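Local coordinates for molybdopterin molybdotransferase (Pyrococcus horikoshii, PDB 1UZ5), which probably inserts molybdenum from molybdate into adenylyl-molybdopterin, releasing AMP, in magnesium-dependent molybdenum cofactor biosynthesis, at residues K182-P194 and Q203-I216. Sequence-based numbering, arbitrary orientation.
Sequences KVAVISTGNEIVP and QIYDINGRALCDAI. With SO4 (sulfate ion), chain D.
D206 OD1 accepts two hydrogen bonds: S187 OG donates to it over 2.5 Å, from 44° above the carboxylate plane, while G209 N, 3.0 Å away, donates to the syn lone pair of OD1. The latter bond makes an Asx motif at the start of helix 208-219; R210 N adds a longer bond to D206 OD2, again syn. Chi1 of D206 (166°) sets CG anti to the backbone N and beside the carbonyl carbon, bringing the carboxylate to S187 OG and both amide nitrogens. Between strand and helix the chain forms a two-stranded parallel ladder: I204 N bonds to E191 O (2.8 Å), V193 N to I204 O and D206 N to V193 O. V193 CG1 lies 3.6 Å from Q203 NE2, the side chains crossing at about a right angle; a hydrogen bond from K200 N to Q203 OE1 anchors the amide. This strand-loop-helix unit belongs to the α/β domain of MoeA, probably the molybdopterin-binding one; the axes of strand 182-188 and helical segment 208-216 run nearly antiparallel (163°), approaching to 7.9 Å. V185 fills the interface, CG1 against L212 CD1 (3.8 Å) and CG2 against C213 SG (3.7 Å). Further along, I216 CD1 presses unusually tightly on V183 CG1 (3.3 Å).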
loop_
_atom_site.group_PDB
_atom_site.type_symbol
_atom_site.label_atom_id
_atom_site.label_comp_id
_atom_site.label_asym_id
_atom_site.label_seq_id
_atom_site.Cartn_x
_atom_site.Cartn_y
_atom_site.Cartn_z
ATOM N N LYS A 182 5.582 8.437 -13.164
ATOM C CA LYS A 182 5.239 8.065 -14.528
ATOM C C LYS A 182 6.289 7.157 -15.147
ATOM O O LYS A 182 7.479 7.464 -15.130
ATOM C CB LYS A 182 5.077 9.309 -15.393
ATOM C CG LYS A 182 3.917 10.197 -15.005
ATOM C CD LYS A 182 3.839 11.395 -15.939
ATOM C CE LYS A 182 2.638 12.271 -15.617
ATOM N NZ LYS A 182 2.569 13.453 -16.518
ATOM N N VAL A 183 5.844 6.030 -15.686
ATOM C CA VAL A 183 6.756 5.090 -16.332
ATOM C C VAL A 183 6.334 4.899 -17.786
ATOM O O VAL A 183 5.254 4.378 -18.059
ATOM C CB VAL A 183 6.742 3.725 -15.633
ATOM C CG1 VAL A 183 7.724 2.777 -16.323
ATOM C CG2 VAL A 183 7.106 3.892 -14.164
ATOM N N ALA A 184 7.178 5.350 -18.711
ATOM C CA ALA A 184 6.901 5.215 -20.139
ATOM C C ALA A 184 7.346 3.810 -20.543
ATOM O O ALA A 184 8.501 3.430 -20.326
ATOM C CB ALA A 184 7.676 6.266 -20.929
ATOM N N VAL A 185 6.423 3.048 -21.125
ATOM C CA VAL A 185 6.702 1.674 -21.526
ATOM C C VAL A 185 6.726 1.481 -23.036
ATOM O O VAL A 185 5.844 1.964 -23.747
ATOM C CB VAL A 185 5.658 0.712 -20.934
ATOM C CG1 VAL A 185 5.937 -0.716 -21.406
ATOM C CG2 VAL A 185 5.685 0.798 -19.408
ATOM N N ILE A 186 7.746 0.763 -23.504
ATOM C CA ILE A 186 7.922 0.479 -24.926
ATOM C C ILE A 186 8.111 -1.022 -25.186
ATOM O O ILE A 186 8.796 -1.705 -24.429
ATOM C CB ILE A 186 9.172 1.212 -25.482
ATOM C CG1 ILE A 186 8.946 2.724 -25.456
ATOM C CG2 ILE A 186 9.483 0.728 -26.906
ATOM C CD1 ILE A 186 10.220 3.539 -25.671
ATOM N N SER A 187 7.486 -1.525 -26.250
ATOM C CA SER A 187 7.640 -2.932 -26.646
ATOM C C SER A 187 8.420 -2.936 -27.964
ATOM O O SER A 187 8.068 -2.213 -28.897
ATOM C CB SER A 187 6.277 -3.603 -26.850
ATOM O OG SER A 187 5.631 -3.830 -25.606
ATOM N N THR A 188 9.482 -3.732 -28.043
ATOM C CA THR A 188 10.288 -3.774 -29.267
ATOM C C THR A 188 10.309 -5.150 -29.928
ATOM O O THR A 188 10.455 -6.173 -29.260
ATOM C CB THR A 188 11.750 -3.354 -28.998
ATOM O OG1 THR A 188 12.368 -4.295 -28.115
ATOM C CG2 THR A 188 11.800 -1.969 -28.371
ATOM N N GLY A 189 10.167 -5.157 -31.248
ATOM C CA GLY A 189 10.174 -6.401 -31.998
ATOM C C GLY A 189 9.483 -6.225 -33.334
ATOM O O GLY A 189 8.397 -5.642 -33.405
ATOM N N ASN A 190 10.101 -6.725 -34.400
ATOM C CA ASN A 190 9.512 -6.600 -35.727
ATOM C C ASN A 190 8.271 -7.468 -35.883
ATOM O O ASN A 190 7.463 -7.254 -36.786
ATOM C CB ASN A 190 10.535 -6.965 -36.807
ATOM C CG ASN A 190 11.734 -6.041 -36.804
ATOM O OD1 ASN A 190 11.594 -4.823 -36.654
ATOM N ND2 ASN A 190 12.921 -6.611 -36.980
ATOM N N GLU A 191 8.107 -8.442 -34.994
ATOM C CA GLU A 191 6.947 -9.329 -35.063
ATOM C C GLU A 191 5.757 -8.819 -34.246
ATOM O O GLU A 191 4.641 -9.324 -34.382
ATOM C CB GLU A 191 7.323 -10.731 -34.559
ATOM C CG GLU A 191 7.351 -10.872 -33.037
ATOM C CD GLU A 191 8.612 -10.319 -32.392
ATOM O OE1 GLU A 191 9.247 -9.412 -32.972
ATOM O OE2 GLU A 191 8.960 -10.790 -31.287
ATOM N N ILE A 192 5.984 -7.810 -33.411
ATOM C CA ILE A 192 4.919 -7.302 -32.551
ATOM C C ILE A 192 3.985 -6.236 -33.113
ATOM O O ILE A 192 4.420 -5.285 -33.747
ATOM C CB ILE A 192 5.506 -6.762 -31.224
ATOM C CG1 ILE A 192 6.307 -7.866 -30.534
ATOM C CG2 ILE A 192 4.376 -6.286 -30.301
ATOM C CD1 ILE A 192 7.033 -7.411 -29.291
ATOM N N VAL A 193 2.687 -6.414 -32.869
ATOM C CA VAL A 193 1.679 -5.443 -33.288
ATOM C C VAL A 193 0.723 -5.210 -32.109
ATOM O O VAL A 193 0.528 -6.094 -31.268
ATOM C CB VAL A 193 0.867 -5.924 -34.520
ATOM C CG1 VAL A 193 1.818 -6.277 -35.655
ATOM C CG2 VAL A 193 -0.005 -7.110 -34.155
ATOM N N PRO A 194 0.134 -4.009 -32.017
ATOM C CA PRO A 194 -0.795 -3.701 -30.920
ATOM C C PRO A 194 -2.108 -4.478 -31.039
ATOM O O PRO A 194 -2.566 -4.770 -32.147
ATOM C CB PRO A 194 -1.012 -2.192 -31.064
ATOM C CG PRO A 194 0.248 -1.716 -31.745
ATOM C CD PRO A 194 0.471 -2.791 -32.775
ATOM N N GLN A 203 3.271 -12.455 -37.345
ATOM C CA GLN A 203 3.183 -11.423 -36.309
ATOM C C GLN A 203 2.459 -11.933 -35.064
ATOM O O GLN A 203 1.687 -12.896 -35.126
ATOM C CB GLN A 203 2.427 -10.208 -36.836
ATOM C CG GLN A 203 3.028 -9.560 -38.073
ATOM C CD GLN A 203 2.157 -8.428 -38.595
ATOM O OE1 GLN A 203 0.930 -8.551 -38.651
ATOM N NE2 GLN A 203 2.785 -7.324 -38.986
ATOM N N ILE A 204 2.716 -11.288 -33.933
ATOM C CA ILE A 204 2.048 -11.645 -32.687
ATOM C C ILE A 204 1.607 -10.345 -31.999
ATOM O O ILE A 204 2.045 -9.257 -32.370
ATOM C CB ILE A 204 2.974 -12.421 -31.742
ATOM C CG1 ILE A 204 4.198 -11.578 -31.404
ATOM C CG2 ILE A 204 3.400 -13.746 -32.390
ATOM C CD1 ILE A 204 5.061 -12.184 -30.317
ATOM N N TYR A 205 0.738 -10.459 -31.004
ATOM C CA TYR A 205 0.254 -9.285 -30.281
ATOM C C TYR A 205 1.122 -8.974 -29.075
ATOM O O TYR A 205 1.685 -9.873 -28.451
ATOM C CB TYR A 205 -1.183 -9.512 -29.814
ATOM C CG TYR A 205 -2.191 -9.501 -30.927
ATOM C CD1 TYR A 205 -2.453 -8.335 -31.641
ATOM C CD2 TYR A 205 -2.899 -10.657 -31.261
ATOM C CE1 TYR A 205 -3.400 -8.319 -32.658
ATOM C CE2 TYR A 205 -3.844 -10.650 -32.272
ATOM C CZ TYR A 205 -4.093 -9.480 -32.966
ATOM O OH TYR A 205 -5.042 -9.473 -33.959
ATOM N N ASP A 206 1.225 -7.695 -28.740
ATOM C CA ASP A 206 2.008 -7.287 -27.583
ATOM C C ASP A 206 1.409 -7.894 -26.327
ATOM O O ASP A 206 0.194 -8.043 -26.224
ATOM C CB ASP A 206 1.991 -5.764 -27.418
ATOM C CG ASP A 206 2.508 -5.325 -26.058
ATOM O OD1 ASP A 206 3.724 -5.462 -25.821
ATOM O OD2 ASP A 206 1.696 -4.859 -25.220
ATOM N N ILE A 207 2.264 -8.254 -25.381
ATOM C CA ILE A 207 1.787 -8.778 -24.115
ATOM C C ILE A 207 2.486 -8.064 -22.956
ATOM O O ILE A 207 1.854 -7.749 -21.943
ATOM C CB ILE A 207 2.017 -10.300 -23.985
ATOM C CG1 ILE A 207 1.513 -10.769 -22.616
ATOM C CG2 ILE A 207 3.491 -10.632 -24.173
ATOM C CD1 ILE A 207 1.544 -12.275 -22.417
ATOM N N ASN A 208 3.779 -7.796 -23.110
ATOM C CA ASN A 208 4.548 -7.138 -22.056
ATOM C C ASN A 208 4.209 -5.668 -21.819
ATOM O O ASN A 208 4.285 -5.189 -20.692
ATOM C CB ASN A 208 6.047 -7.259 -22.330
ATOM C CG ASN A 208 6.538 -8.691 -22.268
ATOM O OD1 ASN A 208 6.105 -9.471 -21.425
ATOM N ND2 ASN A 208 7.456 -9.038 -23.155
ATOM N N GLY A 209 3.851 -4.957 -22.882
ATOM C CA GLY A 209 3.514 -3.551 -22.752
ATOM C C GLY A 209 2.352 -3.360 -21.794
ATOM O O GLY A 209 2.441 -2.589 -20.840
ATOM N N ARG A 210 1.262 -4.075 -22.059
ATOM C CA ARG A 210 0.053 -4.021 -21.243
ATOM C C ARG A 210 0.352 -4.550 -19.851
ATOM O O ARG A 210 -0.098 -3.986 -18.850
ATOM C CB ARG A 210 -1.044 -4.874 -21.889
ATOM C CG ARG A 210 -2.413 -4.811 -21.217
ATOM C CD ARG A 210 -3.080 -3.463 -21.449
ATOM N NE ARG A 210 -2.772 -2.496 -20.400
ATOM C CZ ARG A 210 -2.536 -1.206 -20.622
ATOM N NH1 ARG A 210 -2.558 -0.724 -21.861
ATOM N NH2 ARG A 210 -2.309 -0.391 -19.600
ATOM N N ALA A 211 1.111 -5.640 -19.785
ATOM C CA ALA A 211 1.455 -6.226 -18.497
ATOM C C ALA A 211 2.241 -5.243 -17.625
ATOM O O ALA A 211 1.929 -5.065 -16.446
ATOM C CB ALA A 211 2.260 -7.503 -18.698
ATOM N N LEU A 212 3.260 -4.613 -18.207
ATOM C CA LEU A 212 4.089 -3.657 -17.484
ATOM C C LEU A 212 3.281 -2.443 -17.030
ATOM O O LEU A 212 3.317 -2.068 -15.866
ATOM C CB LEU A 212 5.271 -3.199 -18.355
ATOM C CG LEU A 212 6.402 -4.221 -18.544
ATOM C CD1 LEU A 212 7.361 -3.749 -19.626
ATOM C CD2 LEU A 212 7.139 -4.418 -17.223
ATOM N N CYS A 213 2.554 -1.835 -17.954
ATOM C CA CYS A 213 1.757 -0.669 -17.620
ATOM C C CYS A 213 0.787 -0.922 -16.484
ATOM O O CYS A 213 0.672 -0.099 -15.578
ATOM C CB CYS A 213 0.982 -0.190 -18.840
ATOM S SG CYS A 213 2.036 0.579 -20.057
ATOM N N ASP A 214 0.094 -2.056 -16.523
ATOM C CA ASP A 214 -0.870 -2.346 -15.481
ATOM C C ASP A 214 -0.256 -2.788 -14.167
ATOM O O ASP A 214 -0.826 -2.525 -13.111
ATOM C CB ASP A 214 -1.912 -3.351 -15.973
ATOM C CG ASP A 214 -2.894 -2.724 -16.949
ATOM O OD1 ASP A 214 -2.967 -1.476 -16.997
ATOM O OD2 ASP A 214 -3.602 -3.464 -17.658
ATOM N N ALA A 215 0.898 -3.447 -14.212
ATOM C CA ALA A 215 1.543 -3.853 -12.969
ATOM C C ALA A 215 1.990 -2.555 -12.286
ATOM O O ALA A 215 1.869 -2.392 -11.071
ATOM C CB ALA A 215 2.744 -4.746 -13.252
ATOM N N ILE A 216 2.493 -1.628 -13.093
ATOM C CA ILE A 216 2.948 -0.337 -12.603
ATOM C C ILE A 216 1.761 0.423 -12.004
ATOM O O ILE A 216 1.876 1.019 -10.933
ATOM C CB ILE A 216 3.577 0.479 -13.747
ATOM C CG1 ILE A 216 4.884 -0.195 -14.182
ATOM C CG2 ILE A 216 3.817 1.918 -13.306
ATOM C CD1 ILE A 216 5.555 0.462 -15.364
HETATM S S SO4 D . -2.116 3.088 -21.558
HETATM O O1 SO4 D . -1.624 2.414 -20.178
HETATM O O2 SO4 D . -1.138 4.127 -21.830
HETATM O O3 SO4 D . -2.180 2.177 -22.500
HETATM O O4 SO4 D . -3.364 3.702 -21.203
HETATM O O HOH W 1 6.079 -7.663 -39.042
#